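PDB 3R3H: O-methyltransferase, SAM-dependent, which probably transfers the methyl group of S-adenosylmethionine to an oxygen atom of an acceptor molecule, as O-methyltransferases of its family do. Local coordinates for residues M54-T59 with F137-I142; L155-V160 with G164-D169. All coordinates share one frame; numbering follows the deposited sequence.

Overall arrangement
The two contacts meet on neighbouring parallel strands of one sheet, their centres about 9 Å apart. Interaction 1 packs helix 46-59 on strand 137-143; interaction 2 packs helix 149-159, which follows that strand in the chain, on strand 164-169 from the other face. Probable backbone hydrogen bonds join the strands: Asp-138 O to Leu-165 N (2.8 Å) and Ile-142 N to Ala-167 O (2.8 Å). The strand order 3-2-1-4-5-7-6 is that of class I S-adenosylmethionine-dependent methyltransferases. In this fold the cofactor lies over the carboxyl ends of the parallel strands, whereas both contacts involve residues near the amino ends and so probably lie beneath the cofactor site.

Interaction 1 of 2, residues M54-T59 with F137-I142; sequences MLIRLT and FDFIFI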
ATOM      1  N   MET A  54      -2.417   6.775  -5.484  1.00 31.49           N
ATOM      2  CA  MET A  54      -3.492   6.407  -4.581  1.00 30.90           C
ATOM      3  C   MET A  54      -3.142   7.094  -3.250  1.00 30.63           C
ATOM      4  O   MET A  54      -3.973   7.784  -2.651  1.00 29.17           O
ATOM      5  CB  MET A  54      -3.510   4.886  -4.416  1.00 30.04           C
ATOM      6  CG  MET A  54      -4.512   4.352  -3.414  1.00 28.88           C
ATOM      7  SD  MET A  54      -6.060   3.881  -4.137  1.00 32.63           S
ATOM      8  CE  MET A  54      -6.913   5.420  -4.052  1.00 30.87           C
ATOM      9  N   LEU A  55      -1.891   6.924  -2.823  1.00 31.04           N
ATOM     10  CA  LEU A  55      -1.407   7.490  -1.573  1.00 33.51           C
ATOM     11  C   LEU A  55      -1.615   8.998  -1.478  1.00 35.47           C
ATOM     12  O   LEU A  55      -1.982   9.523  -0.413  1.00 35.65           O
ATOM     13  CB  LEU A  55       0.073   7.155  -1.401  1.00 32.46           C
ATOM     14  CG  LEU A  55       0.380   5.654  -1.334  1.00 32.75           C
ATOM     15  CD1 LEU A  55       1.877   5.431  -1.404  1.00 32.27           C
ATOM     16  CD2 LEU A  55      -0.191   5.060  -0.062  1.00 32.43           C
ATOM     17  N   ILE A  56      -1.373   9.687  -2.588  1.00 36.64           N
ATOM     18  CA  ILE A  56      -1.531  11.129  -2.643  1.00 37.39           C
ATOM     19  C   ILE A  56      -2.993  11.527  -2.462  1.00 38.27           C
ATOM     20  O   ILE A  56      -3.296  12.527  -1.797  1.00 38.57           O
ATOM     21  CB  ILE A  56      -0.955  11.661  -3.984  1.00 37.78           C
ATOM     22  CG1 ILE A  56       0.570  11.591  -3.900  1.00 37.65           C
ATOM     23  CG2 ILE A  56      -1.465  13.073  -4.293  1.00 36.58           C
ATOM     24  CD1 ILE A  56       1.297  12.044  -5.106  1.00 35.94           C
ATOM     25  N   ARG A  57      -3.897  10.743  -3.039  1.00 38.46           N
ATOM     26  CA  ARG A  57      -5.322  11.028  -2.919  1.00 41.05           C
ATOM     27  C   ARG A  57      -5.727  10.791  -1.459  1.00 42.28           C
ATOM     28  O   ARG A  57      -6.411  11.622  -0.850  1.00 42.56           O
ATOM     29  CB  ARG A  57      -6.125  10.106  -3.840  1.00 41.87           C
ATOM     30  CG  ARG A  57      -5.752  10.172  -5.316  1.00 43.87           C
ATOM     31  CD  ARG A  57      -6.168   8.886  -6.017  1.00 49.00           C
ATOM     32  NE  ARG A  57      -5.703   8.797  -7.403  1.00 52.46           N
ATOM     33  CZ  ARG A  57      -5.559   7.646  -8.073  1.00 54.97           C
ATOM     34  NH1 ARG A  57      -5.838   6.477  -7.488  1.00 54.87           N
ATOM     35  NH2 ARG A  57      -5.147   7.657  -9.339  1.00 54.33           N
ATOM     36  N   LEU A  58      -5.290   9.658  -0.903  1.00 42.89           N
ATOM     37  CA  LEU A  58      -5.593   9.300   0.483  1.00 42.79           C
ATOM     38  C   LEU A  58      -4.962  10.278   1.477  1.00 44.09           C
ATOM     39  O   LEU A  58      -5.468  10.471   2.584  1.00 44.50           O
ATOM     40  CB  LEU A  58      -5.131   7.870   0.774  1.00 41.42           C
ATOM     41  CG  LEU A  58      -6.054   6.704   0.373  1.00 41.18           C
ATOM     42  CD1 LEU A  58      -6.652   6.919  -1.005  1.00 42.95           C
ATOM     43  CD2 LEU A  58      -5.269   5.423   0.404  1.00 39.14           C
ATOM     44  N   THR A  59      -3.862  10.894   1.075  1.00 45.53           N
ATOM     45  CA  THR A  59      -3.191  11.881   1.907  1.00 47.12           C
ATOM     46  C   THR A  59      -3.921  13.220   1.767  1.00 48.52           C
ATOM     47  O   THR A  59      -3.924  14.043   2.687  1.00 48.39           O
ATOM     48  CB  THR A  59      -1.712  12.076   1.456  1.00 48.19           C
ATOM     49  OG1 THR A  59      -0.972  10.874   1.691  1.00 49.95           O
ATOM     50  CG2 THR A  59      -1.056  13.214   2.212  1.00 48.20           C
ATOM     51  N   PHE A 137       5.470  19.051   3.581  1.00 45.84           N
ATOM     52  CA  PHE A 137       5.013  18.000   2.702  1.00 43.91           C
ATOM     53  C   PHE A 137       4.072  16.978   3.298  1.00 41.86           C
ATOM     54  O   PHE A 137       4.303  16.445   4.378  1.00 42.67           O
ATOM     55  CB  PHE A 137       6.234  17.317   2.090  1.00 42.45           C
ATOM     56  CG  PHE A 137       7.160  18.277   1.395  1.00 41.23           C
ATOM     57  CD1 PHE A 137       6.825  18.806   0.152  1.00 40.32           C
ATOM     58  CD2 PHE A 137       8.337  18.701   2.014  1.00 40.34           C
ATOM     59  CE1 PHE A 137       7.639  19.743  -0.469  1.00 39.46           C
ATOM     60  CE2 PHE A 137       9.162  19.634   1.415  1.00 39.63           C
ATOM     61  CZ  PHE A 137       8.815  20.163   0.162  1.00 40.19           C
ATOM     62  N   ASP A 138       3.000  16.718   2.564  1.00 40.32           N
ATOM     63  CA  ASP A 138       1.979  15.763   2.957  1.00 39.73           C
ATOM     64  C   ASP A 138       2.442  14.378   2.541  1.00 38.23           C
ATOM     65  O   ASP A 138       2.009  13.372   3.097  1.00 39.14           O
ATOM     66  CB  ASP A 138       0.664  16.108   2.255  1.00 40.29           C
ATOM     67  CG  ASP A 138       0.130  17.468   2.664  1.00 40.01           C
ATOM     68  OD1 ASP A 138      -0.529  17.529   3.733  1.00 42.30           O
ATOM     69  OD2 ASP A 138       0.383  18.466   1.940  1.00 35.73           O
ATOM     70  N   PHE A 139       3.316  14.329   1.543  1.00 37.25           N
ATOM     71  CA  PHE A 139       3.846  13.063   1.063  1.00 36.53           C
ATOM     72  C   PHE A 139       5.294  13.252   0.601  1.00 36.68           C
ATOM     73  O   PHE A 139       5.600  14.134  -0.200  1.00 37.62           O
ATOM     74  CB  PHE A 139       2.993  12.502  -0.083  1.00 35.63           C
ATOM     75  CG  PHE A 139       3.533  11.224  -0.667  1.00 35.90           C
ATOM     76  CD1 PHE A 139       3.561  10.057   0.080  1.00 36.72           C
ATOM     77  CD2 PHE A 139       4.074  11.205  -1.946  1.00 37.72           C
ATOM     78  CE1 PHE A 139       4.129   8.884  -0.437  1.00 38.08           C
ATOM     79  CE2 PHE A 139       4.645  10.039  -2.478  1.00 39.74           C
ATOM     80  CZ  PHE A 139       4.673   8.874  -1.715  1.00 37.98           C
ATOM     81  N   ILE A 140       6.185  12.429   1.139  1.00 35.87           N
ATOM     82  CA  ILE A 140       7.594  12.480   0.796  1.00 33.76           C
ATOM     83  C   ILE A 140       8.012  11.088   0.317  1.00 34.80           C
ATOM     84  O   ILE A 140       7.658  10.084   0.929  1.00 34.10           O
ATOM     85  CB  ILE A 140       8.425  12.903   2.023  1.00 33.42           C
ATOM     86  CG1 ILE A 140       7.952  14.281   2.500  1.00 33.05           C
ATOM     87  CG2 ILE A 140       9.909  12.926   1.678  1.00 32.25           C
ATOM     88  CD1 ILE A 140       8.651  14.790   3.726  1.00 32.36           C
ATOM     89  N   PHE A 141       8.732  11.035  -0.799  1.00 34.81           N
ATOM     90  CA  PHE A 141       9.197   9.777  -1.367  1.00 34.91           C
ATOM     91  C   PHE A 141      10.724   9.836  -1.437  1.00 36.07           C
ATOM     92  O   PHE A 141      11.282  10.817  -1.919  1.00 35.06           O
ATOM     93  CB  PHE A 141       8.600   9.577  -2.762  1.00 34.18           C
ATOM     94  CG  PHE A 141       9.189   8.419  -3.511  1.00 35.50           C
ATOM     95  CD1 PHE A 141       9.226   7.142  -2.947  1.00 35.91           C
ATOM     96  CD2 PHE A 141       9.702   8.600  -4.790  1.00 35.29           C
ATOM     97  CE1 PHE A 141       9.768   6.060  -3.651  1.00 35.51           C
ATOM     98  CE2 PHE A 141      10.246   7.527  -5.504  1.00 34.31           C
ATOM     99  CZ  PHE A 141      10.278   6.252  -4.931  1.00 35.42           C
ATOM    100  N   ILE A 142      11.398   8.789  -0.955  1.00 36.32           N
ATOM    101  CA  ILE A 142      12.866   8.760  -0.939  1.00 34.97           C
ATOM    102  C   ILE A 142      13.496   7.632  -1.756  1.00 35.30           C
ATOM    103  O   ILE A 142      13.283   6.449  -1.475  1.00 34.71           O
ATOM    104  CB  ILE A 142      13.387   8.678   0.508  1.00 32.90           C
ATOM    105  CG1 ILE A 142      12.721   9.774   1.352  1.00 33.75           C
ATOM    106  CG2 ILE A 142      14.891   8.825   0.519  1.00 33.24           C
ATOM    107  CD1 ILE A 142      13.022   9.706   2.839  1.00 29.81           C
TER
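With CG anti to the backbone N (chi1 177°), Phe-139 carries its ring off the strand toward helix 46-59, where Ile-56 and Leu-55 receive it. Ile-56 has CG1 beside its own backbone N (chi1 -73°), which brings that branch within 4.0 Å of Phe-139 CD2; the two side chains cross at about a right angle. Leu-55 CD1 comes up on the same side of the ring plane, at the para atom Phe-139 CE1 (4.2 Å). Both aliphatic groups meet the ring obliquely, and a large flat aromatic suits this place because two successive helix residues can share it.

One turn further along the helix, Thr-59 divides its two branches between different tasks. Its methyl CG2 packs on Asp-138, against CB (3.4 Å) and the carbonyl O, while OG1 turns back to donate to Leu-55 O (2.7 Å). The hydroxyl comes from above the carbonyl plane, 39° out of it, and Thr-59 N reaches the same oxygen from the opposite face. Threonine thus satisfies its buried hydroxyl within the helix and presents its methyl to Asp-138, where the chain turns a corner. Asp-138 OD2 makes weak hydrogen bonds to Lys-62 N and Lys-63 N, where the chain enters strand 63-68. Phe-139 also touches Val-64 of that strand and Ala-167 of strand 164-169, and Arg-57 makes a cation-pi contact with Phe-204 of the second subunit.

Interaction 2 of 2, residues L155-V160 with G164-D169; sequences LALKLV and GLIAID
Ile-166 fills the angle between helix and strand: its CD1 methyl lies 3.8 Å from Ala-156 CB, and its CG1 lies 3.9 Å from Val-160 CG2. This is the dense part of the contact. Alanine suits the helix face turned to the sheet, since its single methyl lets the helix settle close while the longer, branched isoleucine spans the remaining distance. Val-160, the first residue to leave the helical conformation, crosses Ile-166 obliquely. Its CG1 sits between the backbone N and the carbonyl carbon (chi1 84°), an arrangement that leaves CG2 anti to the N and directed at the strand. There CG2 rests on bare backbone, 3.8 Å from Gly-164 C and equally far from Leu-165 N; glycine, without a side chain, probably suits this close approach.

The segments form the return leg of a beta-alpha-beta crossover of the Rossmann-like methyltransferase fold: strand 137-143 leads into helix 149-159, and a short connection turns the chain back into strand 164-169. Packing thins toward the outer side of the helix. Leu-157 starts from a CB directed away from the strand, yet its CD2 still reaches Ile-166 CD1 at 4.1 Å, the two side chains crossing at about a right angle. Partly exposed itself, Leu-157 also touches Arg-202, whereas Lys-158, likewise partly exposed, has its CB directed away from the strand and packs on Leu-129 and Glu-134.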
ATOM      1  N   LEU A 155      15.635  14.087   8.118  1.00 36.60           N
ATOM      2  CA  LEU A 155      15.206  15.313   7.457  1.00 35.64           C
ATOM      3  C   LEU A 155      13.725  15.213   7.069  1.00 34.95           C
ATOM      4  O   LEU A 155      12.935  16.115   7.349  1.00 34.22           O
ATOM      5  CB  LEU A 155      16.062  15.520   6.211  1.00 35.18           C
ATOM      6  CG  LEU A 155      16.942  16.760   6.006  1.00 35.33           C
ATOM      7  CD1 LEU A 155      17.248  17.459   7.315  1.00 36.21           C
ATOM      8  CD2 LEU A 155      18.233  16.317   5.311  1.00 33.01           C
ATOM      9  N   ALA A 156      13.363  14.101   6.433  1.00 34.90           N
ATOM     10  CA  ALA A 156      11.993  13.851   6.003  1.00 36.44           C
ATOM     11  C   ALA A 156      11.031  13.918   7.179  1.00 37.45           C
ATOM     12  O   ALA A 156       9.874  14.328   7.029  1.00 39.13           O
ATOM     13  CB  ALA A 156      11.897  12.480   5.329  1.00 35.16           C
ATOM     14  N   LEU A 157      11.504  13.495   8.348  1.00 38.63           N
ATOM     15  CA  LEU A 157      10.684  13.520   9.553  1.00 40.12           C
ATOM     16  C   LEU A 157      10.391  14.956   9.978  1.00 39.28           C
ATOM     17  O   LEU A 157       9.371  15.228  10.612  1.00 39.38           O
ATOM     18  CB  LEU A 157      11.382  12.773  10.695  1.00 40.23           C
ATOM     19  CG  LEU A 157      11.470  11.249  10.562  1.00 40.28           C
ATOM     20  CD1 LEU A 157      12.333  10.698  11.669  1.00 38.68           C
ATOM     21  CD2 LEU A 157      10.084  10.636  10.596  1.00 37.63           C
ATOM     22  N   LYS A 158      11.286  15.872   9.631  1.00 39.68           N
ATOM     23  CA  LYS A 158      11.087  17.270   9.970  1.00 41.26           C
ATOM     24  C   LYS A 158      10.230  17.928   8.887  1.00 40.73           C
ATOM     25  O   LYS A 158       9.397  18.781   9.189  1.00 40.77           O
ATOM     26  CB  LYS A 158      12.437  17.981  10.082  1.00 42.08           C
ATOM     27  CG  LYS A 158      13.490  17.171  10.822  1.00 43.73           C
ATOM     28  CD  LYS A 158      14.291  18.027  11.805  1.00 45.13           C
ATOM     29  CE  LYS A 158      15.464  18.746  11.157  1.00 47.20           C
ATOM     30  NZ  LYS A 158      16.600  17.829  10.827  1.00 48.31           N
ATOM     31  N   LEU A 159      10.425  17.496   7.640  1.00 39.45           N
ATOM     32  CA  LEU A 159       9.715  18.043   6.488  1.00 38.00           C
ATOM     33  C   LEU A 159       8.287  17.564   6.275  1.00 38.94           C
ATOM     34  O   LEU A 159       7.524  18.182   5.527  1.00 39.52           O
ATOM     35  CB  LEU A 159      10.507  17.773   5.209  1.00 33.93           C
ATOM     36  CG  LEU A 159      11.765  18.608   4.946  1.00 32.69           C
ATOM     37  CD1 LEU A 159      12.400  18.177   3.650  1.00 30.43           C
ATOM     38  CD2 LEU A 159      11.409  20.090   4.891  1.00 32.41           C
ATOM     39  N   VAL A 160       7.910  16.476   6.928  1.00 39.68           N
ATOM     40  CA  VAL A 160       6.569  15.945   6.733  1.00 41.20           C
ATOM     41  C   VAL A 160       5.463  16.532   7.616  1.00 42.51           C
ATOM     42  O   VAL A 160       5.699  17.040   8.716  1.00 43.10           O
ATOM     43  CB  VAL A 160       6.575  14.404   6.902  1.00 41.65           C
ATOM     44  CG1 VAL A 160       6.464  14.048   8.363  1.00 41.32           C
ATOM     45  CG2 VAL A 160       5.453  13.766   6.100  1.00 39.83           C
ATOM     46  N   GLY A 164       0.816  13.644   7.213  1.00 46.73           N
ATOM     47  CA  GLY A 164       1.550  13.265   6.020  1.00 43.54           C
ATOM     48  C   GLY A 164       2.181  11.889   6.088  1.00 41.84           C
ATOM     49  O   GLY A 164       2.222  11.275   7.146  1.00 43.24           O
ATOM     50  N   LEU A 165       2.692  11.412   4.958  1.00 39.79           N
ATOM     51  CA  LEU A 165       3.308  10.093   4.885  1.00 38.22           C
ATOM     52  C   LEU A 165       4.663  10.125   4.186  1.00 36.87           C
ATOM     53  O   LEU A 165       4.907  10.984   3.362  1.00 37.77           O
ATOM     54  CB  LEU A 165       2.387   9.134   4.128  1.00 38.25           C
ATOM     55  CG  LEU A 165       2.886   7.698   3.955  1.00 36.76           C
ATOM     56  CD1 LEU A 165       2.711   6.940   5.264  1.00 36.50           C
ATOM     57  CD2 LEU A 165       2.104   7.019   2.862  1.00 35.52           C
ATOM     58  N   ILE A 166       5.534   9.175   4.526  1.00 36.18           N
ATOM     59  CA  ILE A 166       6.865   9.052   3.925  1.00 34.89           C
ATOM     60  C   ILE A 166       7.053   7.633   3.383  1.00 34.66           C
ATOM     61  O   ILE A 166       6.741   6.654   4.057  1.00 33.19           O
ATOM     62  CB  ILE A 166       8.004   9.319   4.946  1.00 34.32           C
ATOM     63  CG1 ILE A 166       7.863  10.722   5.542  1.00 34.88           C
ATOM     64  CG2 ILE A 166       9.356   9.171   4.264  1.00 32.50           C
ATOM     65  CD1 ILE A 166       8.745  10.966   6.748  1.00 34.73           C
ATOM     66  N   ALA A 167       7.558   7.536   2.156  1.00 34.46           N
ATOM     67  CA  ALA A 167       7.810   6.255   1.503  1.00 32.83           C
ATOM     68  C   ALA A 167       9.300   6.207   1.213  1.00 32.37           C
ATOM     69  O   ALA A 167       9.875   7.205   0.762  1.00 30.86           O
ATOM     70  CB  ALA A 167       7.016   6.156   0.207  1.00 30.79           C
ATOM     71  N   ILE A 168       9.923   5.065   1.497  1.00 31.80           N
ATOM     72  CA  ILE A 168      11.350   4.895   1.266  1.00 32.70           C
ATOM     73  C   ILE A 168      11.549   3.630   0.442  1.00 34.74           C
ATOM     74  O   ILE A 168      11.055   2.563   0.809  1.00 35.00           O
ATOM     75  CB  ILE A 168      12.138   4.782   2.589  1.00 31.85           C
ATOM     76  CG1 ILE A 168      11.947   6.029   3.452  1.00 31.53           C
ATOM     77  CG2 ILE A 168      13.606   4.678   2.293  1.00 33.29           C
ATOM     78  CD1 ILE A 168      10.765   5.975   4.393  1.00 31.42           C
ATOM     79  N   ASP A 169      12.267   3.750  -0.670  1.00 36.81           N
ATOM     80  CA  ASP A 169      12.476   2.611  -1.559  1.00 38.81           C
ATOM     81  C   ASP A 169      13.751   1.808  -1.284  1.00 38.67           C
ATOM     82  O   ASP A 169      14.648   2.267  -0.567  1.00 39.27           O
ATOM     83  CB  ASP A 169      12.482   3.095  -3.012  1.00 41.39           C
ATOM     84  CG  ASP A 169      12.109   1.999  -4.002  1.00 45.01           C
ATOM     85  OD1 ASP A 169      12.435   2.159  -5.202  1.00 45.32           O
ATOM     86  OD2 ASP A 169      11.479   0.984  -3.589  1.00 48.56           O
TER